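Local coordinates for AT-less polyketide synthase (Streptomyces platensis subsp. rosaceus, PDB 4TKT), which probably catalyses decarboxylative Claisen condensation, extending an acyl chain as a ketosynthase domain of the AT-less polyketide synthase for isomigrastatin, at residues A8-G13 with D269-V274; V207-G212 with A255-P260; C350-A355 with S401-Q406. One frame throughout, in Å; residues are numbered along the deposited sequence.

In the fold
All three contacts are strand pairings in one mixed sheet of the ketosynthase. Contact 1 joins strand 9-17 to 273-282 and contact 2 joins 208-214 to 252-260; 9-17 and 252-260 are neighbours, and the two centres lie about 9 Å apart in the sheet's interior. Packing of Ile11 on Leu258 and a buried salt bridge between Asp269 and Arg259 link them. Contact 3, about 25 Å from contact 1 and about 27 Å from contact 2, centre to centre, is also largely buried but lies at one edge strand, 403-405, farther from the chain centre, with Val404 exposed. Contacts 1 and 2 are antiparallel and aliphatic; contact 3 is parallel and packs round an aromatic ring.

Contact 1: residues A8-G13 with D269-V274; sequences AIAIVG and DRILGV
Ile11 and Leu272 meet with their side chains at about a right angle, Ile11 CG2 standing 4.1 Å from Leu272 CB. From there Leu272 reaches along strand 9-17, its CD1 lying 3.7 Å from Gly13 C. The other branch of Ile11, CG1, is anti to the carbonyl carbon (chi1 -60°) and passes beside Gly273 O. Val12 leans obliquely against Asp269, Val12 CG1 coming 3.9 Å from Asp269 CB. Ala10 pairs with Val274 as an antiparallel non-hydrogen-bonded pair.

The backbone fixes these positions. Ile11 N donates to Gly273 O at 2.8 Å, and Leu272 N returns a bond to Ile11 O at 2.7 Å, nearly straight along the carbonyl. Beyond them direct N-H...O bonds give way to a CA-H...O contact from Val12 CA to Arg270 O and a bridging water, which accepts from Arg270 N at 2.7 Å and hydrogen-bonds to Val12 O. Strand 252-260 flanks the far edge of strand 9-17, in the mixed sheet of the thiolase-type fold.

The carboxylate of Asp269 sits beside Val12 CG1 but is held from outside: OD1 meets Tyr111 and Lys599, and OD2 forms a salt bridge with Arg259. The chemistry is therefore split, with aliphatic groups and two backbone bonds joining strands 9-17 and 273-282, while a buried acid beside them is probably kept ionised by its basic neighbours.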
loop_
_atom_site.group_PDB
_atom_site.type_symbol
_atom_site.label_atom_id
_atom_site.label_comp_id
_atom_site.label_asym_id
_atom_site.label_seq_id
_atom_site.Cartn_x
_atom_site.Cartn_y
_atom_site.Cartn_z
ATOM N N ALA A 8 6.555 14.528 12.547
ATOM C CA ALA A 8 7.712 13.731 12.135
ATOM C C ALA A 8 7.481 12.227 12.214
ATOM O O ALA A 8 8.153 11.527 12.971
ATOM C CB ALA A 8 8.925 14.112 12.970
ATOM N N ILE A 9 6.522 11.739 11.439
ATOM C CA ILE A 9 6.260 10.311 11.369
ATOM C C ILE A 9 6.830 9.751 10.076
ATOM O O ILE A 9 6.401 10.124 8.985
ATOM C CB ILE A 9 4.759 9.998 11.449
ATOM C CG1 ILE A 9 4.162 10.593 12.727
ATOM C CG2 ILE A 9 4.530 8.499 11.390
ATOM C CD1 ILE A 9 4.823 10.109 13.991
ATOM N N ALA A 10 7.802 8.856 10.208
ATOM C CA ALA A 10 8.498 8.304 9.055
ATOM C C ALA A 10 7.743 7.136 8.443
ATOM O O ALA A 10 7.086 6.370 9.144
ATOM C CB ALA A 10 9.898 7.873 9.445
ATOM N N ILE A 11 7.840 7.011 7.126
ATOM C CA ILE A 11 7.315 5.849 6.424
ATOM C C ILE A 11 8.467 4.907 6.098
ATOM O O ILE A 11 9.324 5.227 5.274
ATOM C CB ILE A 11 6.582 6.253 5.139
ATOM C CG1 ILE A 11 5.407 7.173 5.477
ATOM C CG2 ILE A 11 6.106 5.022 4.386
ATOM C CD1 ILE A 11 4.753 7.800 4.271
ATOM N N VAL A 12 8.490 3.748 6.748
ATOM C CA VAL A 12 9.640 2.856 6.658
ATOM C C VAL A 12 9.393 1.631 5.780
ATOM O O VAL A 12 10.279 0.796 5.610
ATOM C CB VAL A 12 10.077 2.378 8.053
ATOM C CG1 VAL A 12 10.398 3.566 8.935
ATOM C CG2 VAL A 12 8.995 1.521 8.682
ATOM N N GLY A 13 8.192 1.528 5.223
ATOM C CA GLY A 13 7.851 0.414 4.358
ATOM C C GLY A 13 6.490 0.608 3.725
ATOM O O GLY A 13 5.613 1.250 4.304
ATOM N N ASP A 269 16.516 2.408 9.419
ATOM C CA ASP A 269 15.405 2.000 8.563
ATOM C C ASP A 269 15.433 2.724 7.226
ATOM O O ASP A 269 16.024 3.795 7.101
ATOM C CB ASP A 269 14.059 2.267 9.243
ATOM C CG ASP A 269 13.857 1.443 10.494
ATOM O OD1 ASP A 269 14.534 0.405 10.641
ATOM O OD2 ASP A 269 13.011 1.831 11.327
ATOM N N ARG A 270 14.792 2.127 6.227
ATOM C CA ARG A 270 14.498 2.837 4.994
ATOM C C ARG A 270 13.476 3.912 5.314
ATOM O O ARG A 270 12.630 3.725 6.185
ATOM C CB ARG A 270 13.956 1.893 3.922
ATOM C CG ARG A 270 14.872 0.743 3.583
ATOM C CD ARG A 270 14.217 -0.200 2.592
ATOM N NE ARG A 270 13.845 0.476 1.353
ATOM C CZ ARG A 270 12.643 0.394 0.791
ATOM N NH1 ARG A 270 11.695 -0.337 1.359
ATOM N NH2 ARG A 270 12.390 1.040 -0.339
ATOM N N ILE A 271 13.554 5.045 4.630
ATOM C CA ILE A 271 12.583 6.105 4.850
ATOM C C ILE A 271 12.038 6.582 3.510
ATOM O O ILE A 271 12.706 7.305 2.771
ATOM C CB ILE A 271 13.197 7.275 5.638
ATOM C CG1 ILE A 271 13.721 6.775 6.988
ATOM C CG2 ILE A 271 12.167 8.368 5.851
ATOM C CD1 ILE A 271 14.457 7.816 7.794
ATOM N N LEU A 272 10.820 6.152 3.200
ATOM C CA LEU A 272 10.206 6.425 1.908
ATOM C C LEU A 272 9.590 7.817 1.876
ATOM O O LEU A 272 9.189 8.308 0.821
ATOM C CB LEU A 272 9.144 5.370 1.597
ATOM C CG LEU A 272 9.575 3.921 1.835
ATOM C CD1 LEU A 272 8.435 2.959 1.552
ATOM C CD2 LEU A 272 10.786 3.586 0.985
ATOM N N GLY A 273 9.519 8.443 3.043
ATOM C CA GLY A 273 8.945 9.766 3.175
ATOM C C GLY A 273 8.599 10.055 4.620
ATOM O O GLY A 273 8.686 9.173 5.476
ATOM N N VAL A 274 8.206 11.294 4.897
ATOM C CA VAL A 274 7.862 11.695 6.252
ATOM C C VAL A 274 6.519 12.409 6.292
ATOM O O VAL A 274 6.300 13.377 5.567
ATOM C CB VAL A 274 8.940 12.620 6.856
ATOM C CG1 VAL A 274 8.497 13.135 8.219
ATOM C CG2 VAL A 274 10.272 11.889 6.960
HETATM O O HOH W 1 12.782 0.315 6.627
#

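Contact 2: residues V207-G212 with A255-P260; sequences VALAGG and AVLLRP
Gly211 and Ala255 give the tight end of this antiparallel pairing: their CA atoms are 3.9 Å apart, closer than any other matched pair here, and the missing side chain of Gly211 permits it. Next along, Ala210 and Val256 bond in both directions, and the bond from Val256 N to Ala210 O is 2.7 Å. Val256 CG2 presses on that same carbonyl oxygen. Ala210 CB also meets Leu258 CD1 diagonally at 4.1 Å, and with Ala208 they form a face of small and branched groups covered by helix 188-202.

On the other face Leu209 and Leu257 cross at about a right angle and touch methyl to methyl, CD1 to CD1 at 3.7 Å. Both carry CG anti to the backbone N (chi1 -157° in Leu209 and -165° in Leu257), which, with chi2 near +60° in both, turns the two CD1 methyls toward each other over this face. Helices 93-109 and 113-121 cover this side, so the two strands are sandwiched between helices, as in the layered thiolase fold. Ala208 and Leu258 close a second two-way pair, Leu258 N reaching Ala208 O at 2.6 Å.

The pairing loosens toward Val207, where the chain turns a corner. Here Val207 CG1 only leans obliquely on the extended chain of Arg259, 4.0 Å from its CD, and Pro260 leads off into helix 261-266. This end is looser but still buried. The guanidinium is carried past Val207: NH2 pairs with Asp267 and NH1 with Asp269, with a weak hydrogen bond between NH1 and Tyr111. Apolar at one end and ionic at the other, the seam buries an arginine whose charge is probably balanced by acids rather than by solvent.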
loop_
_atom_site.group_PDB
_atom_site.type_symbol
_atom_site.label_atom_id
_atom_site.label_comp_id
_atom_site.label_asym_id
_atom_site.label_seq_id
_atom_site.Cartn_x
_atom_site.Cartn_y
_atom_site.Cartn_z
ATOM N N VAL A 207 5.493 1.193 16.607
ATOM C CA VAL A 207 5.290 1.273 15.169
ATOM C C VAL A 207 3.816 1.074 14.869
ATOM O O VAL A 207 3.066 0.563 15.703
ATOM C CB VAL A 207 6.120 0.224 14.399
ATOM C CG1 VAL A 207 7.577 0.291 14.816
ATOM C CG2 VAL A 207 5.560 -1.170 14.621
ATOM N N ALA A 208 3.398 1.477 13.677
ATOM C CA ALA A 208 2.002 1.339 13.304
ATOM C C ALA A 208 1.848 0.984 11.837
ATOM O O ALA A 208 2.434 1.615 10.958
ATOM C CB ALA A 208 1.241 2.615 13.619
ATOM N N LEU A 209 1.052 -0.046 11.589
ATOM C CA LEU A 209 0.651 -0.398 10.241
ATOM C C LEU A 209 -0.651 0.326 9.913
ATOM O O LEU A 209 -1.652 0.159 10.610
ATOM C CB LEU A 209 0.481 -1.909 10.117
ATOM C CG LEU A 209 0.599 -2.499 8.719
ATOM C CD1 LEU A 209 1.958 -2.167 8.136
ATOM C CD2 LEU A 209 0.386 -4.000 8.777
ATOM N N ALA A 210 -0.633 1.146 8.869
ATOM C CA ALA A 210 -1.828 1.873 8.464
ATOM C C ALA A 210 -2.097 1.671 6.983
ATOM O O ALA A 210 -1.182 1.739 6.165
ATOM C CB ALA A 210 -1.689 3.351 8.780
ATOM N N GLY A 211 -3.354 1.418 6.638
ATOM C CA GLY A 211 -3.717 1.214 5.250
ATOM C C GLY A 211 -5.208 1.078 5.035
ATOM O O GLY A 211 -6.001 1.218 5.967
ATOM N N GLY A 212 -5.586 0.805 3.791
ATOM C CA GLY A 212 -6.979 0.649 3.425
ATOM C C GLY A 212 -7.176 -0.482 2.435
ATOM O O GLY A 212 -6.249 -0.879 1.732
ATOM N N ALA A 255 -0.873 -0.466 2.232
ATOM C CA ALA A 255 -0.511 -0.198 3.620
ATOM C C ALA A 255 0.861 0.457 3.737
ATOM O O ALA A 255 1.706 0.322 2.853
ATOM C CB ALA A 255 -0.545 -1.479 4.433
ATOM N N VAL A 256 1.065 1.177 4.833
ATOM C CA VAL A 256 2.371 1.732 5.158
ATOM C C VAL A 256 2.746 1.368 6.587
ATOM O O VAL A 256 1.880 1.237 7.452
ATOM C CB VAL A 256 2.404 3.266 5.001
ATOM C CG1 VAL A 256 2.469 3.651 3.539
ATOM C CG2 VAL A 256 1.198 3.898 5.673
ATOM N N LEU A 257 4.041 1.187 6.827
ATOM C CA LEU A 257 4.543 1.004 8.179
ATOM C C LEU A 257 5.032 2.350 8.699
ATOM O O LEU A 257 5.944 2.947 8.127
ATOM C CB LEU A 257 5.664 -0.037 8.216
ATOM C CG LEU A 257 6.035 -0.578 9.601
ATOM C CD1 LEU A 257 4.821 -1.181 10.287
ATOM C CD2 LEU A 257 7.148 -1.606 9.503
ATOM N N LEU A 258 4.412 2.830 9.773
ATOM C CA LEU A 258 4.705 4.163 10.289
ATOM C C LEU A 258 5.519 4.122 11.576
ATOM O O LEU A 258 5.393 3.197 12.379
ATOM C CB LEU A 258 3.407 4.935 10.520
ATOM C CG LEU A 258 2.534 5.120 9.281
ATOM C CD1 LEU A 258 1.331 5.984 9.609
ATOM C CD2 LEU A 258 3.348 5.725 8.152
ATOM N N ARG A 259 6.337 5.150 11.773
ATOM C CA ARG A 259 7.286 5.182 12.875
ATOM C C ARG A 259 7.810 6.601 13.102
ATOM O O ARG A 259 8.026 7.336 12.141
ATOM C CB ARG A 259 8.442 4.227 12.581
ATOM C CG ARG A 259 9.401 4.038 13.720
ATOM C CD ARG A 259 10.346 2.890 13.453
ATOM N NE ARG A 259 11.055 2.522 14.670
ATOM C CZ ARG A 259 12.051 1.648 14.714
ATOM N NH1 ARG A 259 12.457 1.057 13.600
ATOM N NH2 ARG A 259 12.640 1.371 15.869
ATOM N N PRO A 260 7.995 6.997 14.374
ATOM C CA PRO A 260 8.622 8.292 14.670
ATOM C C PRO A 260 9.978 8.420 13.986
ATOM O O PRO A 260 10.798 7.510 14.091
ATOM C CB PRO A 260 8.772 8.271 16.192
ATOM C CG PRO A 260 7.679 7.380 16.657
ATOM C CD PRO A 260 7.531 6.319 15.598
#

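Contact 3: residues C350-A355 with S401-Q406; sequences CAIGSA and SPFVLQ
Ile352 and Phe403 meet in an aliphatic clamp on an aromatic ring: Ile352 CD1 sits 4.1 Å from the ring centroid and 8° off its normal, a CH-pi contact, while Pro402 CB covers the opposite face. The isoleucine reaches that point because CG1 lies anti to its backbone N (chi1 -166°) and the next bond is also extended, which pushes the terminal methyl out over the ring. Its other branch, CG2, rests 3.8 Å from Phe403 CB and also touches the CD1 methyl of Leu405. Cys350 approaches the rim instead, its SG lying at the ring edge 5.1 Å from the centroid. Phe340, on helix 328-340, sets its ring nearly perpendicular to that of Phe403.

Cys350, Ile352, Phe403 and Leu405 share one face of a parallel strand pair, in which 403-405 is an outermost strand of the mixed sheet of this thiolase-type fold. Cys350 N donates to Pro402 O at 2.9 Å, Val404 N to Cys350 O at 2.8 Å, and Gln406 N to Ile352 O at 3.0 Å; the bond from Ile352 N to Val404 O is weak. Replacing Ile352 with an alanine would probably uncover one face of the Phe403 ring and open a gap beside Leu405, giving the ring more freedom to shift. Just before the strand, Ser401 OG accepts from Phe403 N in an ST turn. At the other end Gln406 OE1 comes 3.8 Å from Ala351 CB, while its NE2 is bonded to Glu408 O.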
loop_
_atom_site.group_PDB
_atom_site.type_symbol
_atom_site.label_atom_id
_atom_site.label_comp_id
_atom_site.label_asym_id
_atom_site.label_seq_id
_atom_site.Cartn_x
_atom_site.Cartn_y
_atom_site.Cartn_z
ATOM N N CYS A 350 2.102 25.107 -8.122
ATOM C CA CYS A 350 1.882 23.771 -7.586
ATOM C C CYS A 350 1.273 22.845 -8.634
ATOM O O CYS A 350 0.403 23.253 -9.399
ATOM C CB CYS A 350 0.976 23.847 -6.353
ATOM S SG CYS A 350 0.702 22.283 -5.501
ATOM N N ALA A 351 1.738 21.602 -8.671
ATOM C CA ALA A 351 1.183 20.616 -9.586
ATOM C C ALA A 351 -0.031 19.957 -8.953
ATOM O O ALA A 351 -0.129 19.870 -7.728
ATOM C CB ALA A 351 2.226 19.576 -9.954
ATOM N N ILE A 352 -0.959 19.499 -9.786
ATOM C CA ILE A 352 -2.155 18.838 -9.284
ATOM C C ILE A 352 -2.630 17.758 -10.257
ATOM O O ILE A 352 -2.470 17.882 -11.472
ATOM C CB ILE A 352 -3.289 19.863 -9.014
ATOM C CG1 ILE A 352 -4.405 19.235 -8.173
ATOM C CG2 ILE A 352 -3.822 20.458 -10.314
ATOM C CD1 ILE A 352 -5.453 20.226 -7.714
ATOM N N GLY A 353 -3.189 16.686 -9.705
ATOM C CA GLY A 353 -3.683 15.573 -10.494
ATOM C C GLY A 353 -4.271 14.514 -9.585
ATOM O O GLY A 353 -4.215 14.647 -8.362
ATOM N N SER A 354 -4.838 13.465 -10.172
ATOM C CA SER A 354 -5.430 12.388 -9.382
ATOM C C SER A 354 -5.158 11.013 -9.979
ATOM O O SER A 354 -5.285 10.810 -11.187
ATOM C CB SER A 354 -6.940 12.590 -9.242
ATOM O OG SER A 354 -7.514 11.555 -8.461
ATOM N N ALA A 355 -4.794 10.067 -9.118
ATOM C CA ALA A 355 -4.567 8.692 -9.541
ATOM C C ALA A 355 -5.871 8.038 -9.981
ATOM O O ALA A 355 -5.858 7.040 -10.700
ATOM C CB ALA A 355 -3.926 7.891 -8.421
ATOM N N SER A 401 -5.292 30.309 -10.131
ATOM C CA SER A 401 -5.217 29.341 -9.048
ATOM C C SER A 401 -3.753 29.068 -8.724
ATOM O O SER A 401 -2.871 29.416 -9.508
ATOM C CB SER A 401 -5.938 28.048 -9.432
ATOM O OG SER A 401 -5.151 27.279 -10.324
ATOM N N PRO A 402 -3.482 28.447 -7.566
ATOM C CA PRO A 402 -2.096 28.074 -7.267
ATOM C C PRO A 402 -1.586 26.949 -8.160
ATOM O O PRO A 402 -0.391 26.663 -8.153
ATOM C CB PRO A 402 -2.161 27.600 -5.808
ATOM C CG PRO A 402 -3.424 28.165 -5.265
ATOM C CD PRO A 402 -4.373 28.216 -6.416
ATOM N N PHE A 403 -2.480 26.330 -8.925
ATOM C CA PHE A 403 -2.172 25.053 -9.555
ATOM C C PHE A 403 -1.914 25.093 -11.056
ATOM O O PHE A 403 -2.273 26.045 -11.749
ATOM C CB PHE A 403 -3.307 24.065 -9.287
ATOM C CG PHE A 403 -3.686 23.962 -7.844
ATOM C CD1 PHE A 403 -2.829 23.370 -6.933
ATOM C CD2 PHE A 403 -4.900 24.453 -7.398
ATOM C CE1 PHE A 403 -3.175 23.272 -5.601
ATOM C CE2 PHE A 403 -5.252 24.357 -6.068
ATOM C CZ PHE A 403 -4.388 23.766 -5.168
ATOM N N VAL A 404 -1.270 24.032 -11.531
ATOM C CA VAL A 404 -1.167 23.721 -12.950
ATOM C C VAL A 404 -1.478 22.238 -13.130
ATOM O O VAL A 404 -0.782 21.383 -12.583
ATOM C CB VAL A 404 0.229 24.033 -13.521
ATOM C CG1 VAL A 404 0.361 23.473 -14.928
ATOM C CG2 VAL A 404 0.484 25.528 -13.513
ATOM N N LEU A 405 -2.533 21.938 -13.882
ATOM C CA LEU A 405 -2.963 20.558 -14.077
ATOM C C LEU A 405 -1.901 19.739 -14.803
ATOM O O LEU A 405 -1.517 20.059 -15.927
ATOM C CB LEU A 405 -4.279 20.513 -14.852
ATOM C CG LEU A 405 -4.870 19.116 -15.041
ATOM C CD1 LEU A 405 -5.121 18.467 -13.691
ATOM C CD2 LEU A 405 -6.151 19.184 -15.854
ATOM N N GLN A 406 -1.431 18.681 -14.152
ATOM C CA GLN A 406 -0.362 17.853 -14.698
ATOM C C GLN A 406 -0.882 16.920 -15.791
ATOM O O GLN A 406 -1.589 15.954 -15.509
ATOM C CB GLN A 406 0.302 17.041 -13.585
ATOM C CG GLN A 406 1.660 16.479 -13.961
ATOM C CD GLN A 406 2.671 17.566 -14.271
ATOM O OE1 GLN A 406 2.730 18.588 -13.586
ATOM N NE2 GLN A 406 3.471 17.352 -15.308
#